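Local structure of SAM dependent methyltransferase (Agrobacterium tumefaciens, 2IGT) at residues T25-E31 with R288-G293; L303-E307 with G316-S320. The protein binds S-adenosylmethionine and probably transfers its methyl group to an acceptor substrate that is not established. All coordinates share one frame; numbering follows the deposited sequence.

Contact 1: T25-E31 with R288-G293; sequences TGELPAE and RETMRG
Arg288, in the last turn of helix 280-290, and Arg292, just beyond it, reach the backbone of the segment leading into edge strand 30-39. Arg288 NH2 donates in plane to Pro29 O; the 2.5 Å length is unusually short and doubtful as a measure of strength. Leu28 CD1 lies 3.8 Å above the centre of one guanidinium face. The Glu31 carboxylate stacks over the opposite face at 24°; because OE1, also bonded to His284, sits out of the guanidinium plane, no N-H points at it and the salt bridge is one of charges only. Arg292 NH1 meets Gly26 O in plane at 2.8 Å, while Leu28 CD2 covers part of one face. A bend at chi3 (-73°) turns this arginine to Glu289, where NE and NH2 take one oxygen each. Gly293 N bonds to Glu27 O at 2.7 Å, and Gly293 CA makes a CA-H...O contact with Thr25 O (3.6 Å); glycine suits this positive phi, where a side chain would be driven into that oxygen. Pro29 CG packs on Met291 CB. Arginine suits both places: its long chain spans to a carbonyl and its flat end offers leucine methyls a face. Glu289 probably fixes Arg292's rotation and offsets its charge.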
loop_
_atom_site.group_PDB
_atom_site.type_symbol
_atom_site.label_atom_id
_atom_site.label_comp_id
_atom_site.label_asym_id
_atom_site.label_seq_id
_atom_site.Cartn_x
_atom_site.Cartn_y
_atom_site.Cartn_z
ATOM N N THR A 25 29.196 -24.905 22.314
ATOM C CA THR A 25 29.834 -25.534 23.454
ATOM C C THR A 25 30.598 -24.469 24.225
ATOM O O THR A 25 30.905 -23.401 23.695
ATOM C CB THR A 25 30.812 -26.662 23.025
ATOM O OG1 THR A 25 31.632 -26.185 21.950
ATOM C CG2 THR A 25 30.047 -27.896 22.564
ATOM N N GLY A 26 30.902 -24.764 25.481
ATOM C CA GLY A 26 31.756 -23.900 26.265
ATOM C C GLY A 26 30.985 -23.071 27.267
ATOM O O GLY A 26 29.804 -23.312 27.516
ATOM N N GLU A 27 31.671 -22.083 27.827
ATOM C CA GLU A 27 31.139 -21.284 28.918
ATOM C C GLU A 27 30.540 -19.982 28.416
ATOM O O GLU A 27 31.014 -19.401 27.436
ATOM C CB GLU A 27 32.257 -20.970 29.911
ATOM C CG GLU A 27 32.932 -22.198 30.511
ATOM C CD GLU A 27 31.940 -23.096 31.242
ATOM O OE1 GLU A 27 31.292 -22.612 32.195
ATOM O OE2 GLU A 27 31.806 -24.282 30.859
ATOM N N LEU A 28 29.497 -19.529 29.104
ATOM C CA LEU A 28 28.906 -18.227 28.839
ATOM C C LEU A 28 29.926 -17.150 29.181
ATOM O O LEU A 28 30.738 -17.325 30.103
ATOM C CB LEU A 28 27.650 -18.029 29.680
ATOM C CG LEU A 28 26.487 -19.003 29.450
ATOM C CD1 LEU A 28 25.429 -18.834 30.528
ATOM C CD2 LEU A 28 25.887 -18.798 28.084
ATOM N N PRO A 29 29.913 -16.043 28.429
ATOM C CA PRO A 29 30.787 -14.915 28.789
ATOM C C PRO A 29 30.448 -14.381 30.194
ATOM O O PRO A 29 29.358 -14.643 30.716
ATOM C CB PRO A 29 30.435 -13.838 27.752
ATOM C CG PRO A 29 29.688 -14.537 26.650
ATOM C CD PRO A 29 29.097 -15.789 27.218
ATOM N N ALA A 30 31.368 -13.621 30.774
ATOM C CA ALA A 30 31.093 -12.861 31.989
ATOM C C ALA A 30 29.945 -11.880 31.716
ATOM O O ALA A 30 29.615 -11.584 30.560
ATOM C CB ALA A 30 32.349 -12.116 32.445
ATOM N N GLU A 31 29.312 -11.383 32.772
ATOM C CA GLU A 31 28.191 -10.479 32.567
ATOM C C GLU A 31 28.304 -9.293 33.508
ATOM O O GLU A 31 28.823 -9.430 34.637
ATOM C CB GLU A 31 26.875 -11.235 32.768
ATOM C CG GLU A 31 26.824 -12.022 34.075
ATOM C CD GLU A 31 25.461 -12.653 34.330
ATOM O OE1 GLU A 31 24.574 -12.547 33.463
ATOM O OE2 GLU A 31 25.282 -13.257 35.412
ATOM N N ARG A 288 24.155 -13.544 25.743
ATOM C CA ARG A 288 25.088 -14.376 26.482
ATOM C C ARG A 288 25.156 -15.777 25.860
ATOM O O ARG A 288 26.251 -16.315 25.631
ATOM C CB ARG A 288 24.650 -14.468 27.949
ATOM C CG ARG A 288 25.230 -13.427 28.829
ATOM C CD ARG A 288 26.205 -14.082 29.820
ATOM N NE ARG A 288 25.513 -14.662 30.966
ATOM C CZ ARG A 288 26.100 -15.314 31.978
ATOM N NH1 ARG A 288 25.362 -15.789 32.954
ATOM N NH2 ARG A 288 27.396 -15.505 32.035
ATOM N N GLU A 289 23.988 -16.369 25.608
ATOM C CA GLU A 289 23.917 -17.718 25.037
ATOM C C GLU A 289 24.455 -17.736 23.594
ATOM O O GLU A 289 25.196 -18.654 23.238
ATOM C CB GLU A 289 22.488 -18.273 25.115
ATOM C CG GLU A 289 22.302 -19.763 24.647
ATOM C CD GLU A 289 23.043 -20.791 25.524
ATOM O OE1 GLU A 289 23.041 -20.646 26.769
ATOM O OE2 GLU A 289 23.600 -21.768 24.985
ATOM N N THR A 290 24.099 -16.723 22.790
ATOM C CA THR A 290 24.672 -16.535 21.444
ATOM C C THR A 290 26.215 -16.584 21.460
ATOM O O THR A 290 26.821 -17.219 20.588
ATOM C CB THR A 290 24.210 -15.198 20.768
ATOM O OG1 THR A 290 22.776 -15.156 20.687
ATOM C CG2 THR A 290 24.802 -15.026 19.357
HETATM N N MSE A 291 26.828 -15.918 22.436
HETATM C CA MSE A 291 28.292 -15.822 22.541
HETATM C C MSE A 291 28.909 -16.927 23.424
HETATM O O MSE A 291 30.060 -16.811 23.836
HETATM C CB MSE A 291 28.697 -14.440 23.092
HETATM C CG MSE A 291 28.205 -13.253 22.276
HETATM SE SE MSE A 291 28.627 -13.410 20.332
HETATM C CE MSE A 291 30.599 -13.311 20.468
ATOM N N ARG A 292 28.167 -18.003 23.685
ATOM C CA ARG A 292 28.701 -19.119 24.498
ATOM C C ARG A 292 30.030 -19.610 23.916
ATOM O O ARG A 292 30.132 -19.863 22.729
ATOM C CB ARG A 292 27.708 -20.285 24.575
ATOM C CG ARG A 292 28.230 -21.449 25.458
ATOM C CD ARG A 292 27.253 -22.618 25.596
ATOM N NE ARG A 292 26.103 -22.331 26.456
ATOM C CZ ARG A 292 26.092 -22.473 27.777
ATOM N NH1 ARG A 292 27.182 -22.870 28.418
ATOM N NH2 ARG A 292 24.996 -22.190 28.463
ATOM N N GLY A 293 31.056 -19.711 24.755
ATOM C CA GLY A 293 32.356 -20.212 24.313
ATOM C C GLY A 293 33.253 -19.166 23.675
ATOM O O GLY A 293 34.415 -19.446 23.404
#

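Contact 2: L303-E307 with G316-S320; sequences LVIRE and GRVLS
Strands 303-306 and 318-320 pair antiparallel, and backbone bonds set their register. Ile305 and Leu319 form the hydrogen-bonded pair: Ile305 N gives to Leu319 O at 2.9 Å and Leu319 N to Ile305 O at 2.8 Å. The ladder runs on past the strand with Glu307 N to Arg317 O, 3.0 Å, then fades in a weak bond from Gly316 N to Glu307 O.

Charged side chains gather at this end. Arg317 grips Glu307 side-on, NE to OE1 at 2.8 Å and NH2 to the syn lone pair of OE2, with the two planes 46° apart. Glu307 OE1 takes a second bond, from Arg317 N at 3.0 Å, and both donors come from the same face of the carboxylate. Ser50 binds OE2, so several partners hold this buried acid and probably stabilise its negative charge. Gly316, without a side chain, lets Glu307 OE1 come close to the backbone, consistent with glycine here. Arg306 NH1 makes a hydrogen bond to the carbonyl Gly316 O at 2.9 Å, while its NE forms a salt bridge with Glu38 of strand 30-39.

On the face of Val304, Arg306, Val318 and Ser320 the packing is apolar between the valines. Val318 straddles two neighbours: CG1, anti to its backbone N (chi1 168°), touches Val304 CB at 3.5 Å, and CG2 lies over the Arg306 guanidinium. Branched valines suit this twisted strand pair. On the other face, Ile305 packs against Phe45 and Leu47 of strand 45-51.

The arrangement is a beta hairpin of strands 297-306 and 318-328; antiparallel pairing of the last two strands is characteristic of the Rossmann-like class I methyltransferase fold.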
loop_
_atom_site.group_PDB
_atom_site.type_symbol
_atom_site.label_atom_id
_atom_site.label_comp_id
_atom_site.label_asym_id
_atom_site.label_seq_id
_atom_site.Cartn_x
_atom_site.Cartn_y
_atom_site.Cartn_z
ATOM N N LEU A 303 19.122 2.176 28.131
ATOM C CA LEU A 303 19.698 3.463 27.717
ATOM C C LEU A 303 18.660 4.549 28.029
ATOM O O LEU A 303 17.528 4.475 27.556
ATOM C CB LEU A 303 20.007 3.462 26.218
ATOM C CG LEU A 303 20.474 4.788 25.606
ATOM C CD1 LEU A 303 21.819 5.245 26.218
ATOM C CD2 LEU A 303 20.633 4.644 24.083
ATOM N N VAL A 304 19.063 5.548 28.822
ATOM C CA VAL A 304 18.117 6.537 29.319
ATOM C C VAL A 304 18.640 7.944 29.008
ATOM O O VAL A 304 19.858 8.151 28.790
ATOM C CB VAL A 304 17.858 6.364 30.847
ATOM C CG1 VAL A 304 17.632 4.889 31.181
ATOM C CG2 VAL A 304 19.034 6.877 31.665
ATOM N N ILE A 305 17.706 8.887 28.948
ATOM C CA ILE A 305 18.006 10.303 28.856
ATOM C C ILE A 305 17.549 10.930 30.170
ATOM O O ILE A 305 16.445 10.650 30.654
ATOM C CB ILE A 305 17.153 11.002 27.746
ATOM C CG1 ILE A 305 17.423 10.402 26.355
ATOM C CG2 ILE A 305 17.387 12.518 27.763
ATOM C CD1 ILE A 305 16.328 10.758 25.280
ATOM N N ARG A 306 18.373 11.807 30.721
ATOM C CA ARG A 306 17.956 12.560 31.873
ATOM C C ARG A 306 17.533 13.974 31.451
ATOM O O ARG A 306 18.240 14.639 30.699
ATOM C CB ARG A 306 19.071 12.609 32.927
ATOM C CG ARG A 306 18.554 13.140 34.268
ATOM C CD ARG A 306 19.599 13.056 35.370
ATOM N NE ARG A 306 19.949 11.681 35.760
ATOM C CZ ARG A 306 19.307 10.969 36.686
ATOM N NH1 ARG A 306 18.234 11.466 37.309
ATOM N NH2 ARG A 306 19.721 9.739 36.969
ATOM N N GLU A 307 16.384 14.424 31.942
ATOM C CA GLU A 307 15.946 15.804 31.732
ATOM C C GLU A 307 17.076 16.755 32.080
ATOM O O GLU A 307 17.819 16.537 33.048
ATOM C CB GLU A 307 14.749 16.156 32.608
ATOM C CG GLU A 307 13.486 15.454 32.239
ATOM C CD GLU A 307 12.378 15.756 33.212
ATOM O OE1 GLU A 307 12.669 15.979 34.419
ATOM O OE2 GLU A 307 11.220 15.733 32.757
ATOM N N GLY A 316 17.267 16.012 36.226
ATOM C CA GLY A 316 15.848 15.858 36.533
ATOM C C GLY A 316 15.508 14.383 36.508
ATOM O O GLY A 316 16.302 13.555 36.981
ATOM N N ARG A 317 14.350 14.060 35.930
ATOM C CA ARG A 317 13.863 12.684 35.863
ATOM C C ARG A 317 14.536 11.900 34.731
ATOM O O ARG A 317 14.988 12.485 33.747
ATOM C CB ARG A 317 12.348 12.651 35.610
ATOM C CG ARG A 317 11.428 12.788 36.863
ATOM C CD ARG A 317 11.185 14.231 37.258
ATOM N NE ARG A 317 10.727 15.089 36.157
ATOM C CZ ARG A 317 9.499 15.607 36.032
ATOM N NH1 ARG A 317 8.544 15.364 36.932
ATOM N NH2 ARG A 317 9.231 16.400 34.999
ATOM N N VAL A 318 14.499 10.571 34.859
ATOM C CA VAL A 318 15.043 9.630 33.877
ATOM C C VAL A 318 13.923 9.231 32.908
ATOM O O VAL A 318 12.840 8.817 33.347
ATOM C CB VAL A 318 15.618 8.365 34.628
ATOM C CG1 VAL A 318 15.944 7.229 33.697
ATOM C CG2 VAL A 318 16.863 8.736 35.460
ATOM N N LEU A 319 14.184 9.374 31.608
ATOM C CA LEU A 319 13.334 8.837 30.564
ATOM C C LEU A 319 14.065 7.689 29.865
ATOM O O LEU A 319 15.013 7.910 29.104
ATOM C CB LEU A 319 12.957 9.902 29.537
ATOM C CG LEU A 319 12.101 9.410 28.353
ATOM C CD1 LEU A 319 10.747 8.800 28.817
ATOM C CD2 LEU A 319 11.864 10.557 27.370
ATOM N N SER A 320 13.639 6.465 30.141
ATOM C CA SER A 320 14.284 5.314 29.554
ATOM C C SER A 320 13.754 5.135 28.125
ATOM O O SER A 320 12.540 5.162 27.905
ATOM C CB SER A 320 14.007 4.088 30.409
ATOM O OG SER A 320 14.594 2.940 29.844
#

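How the contacts relate
Both contacts belong to the same large mixed sheet but to different parts of it, their centres about 31 Å apart. Contact 1 lies at the surface, where the end of helix 280-290 meets the approach to strand 30-39; contact 2 is partly buried and joins strands 297-306 and 318-328. Strand 297-306 follows helix 280-290 in the chain and neighbours strand 30-39, so it connects the two sites. In contact 1, where the two segments do not pair as strands, arginine side chains supply two of the three hydrogen bonds between the segments; in contact 2 a regular ladder sets the register, and arginines secure the end where it runs out.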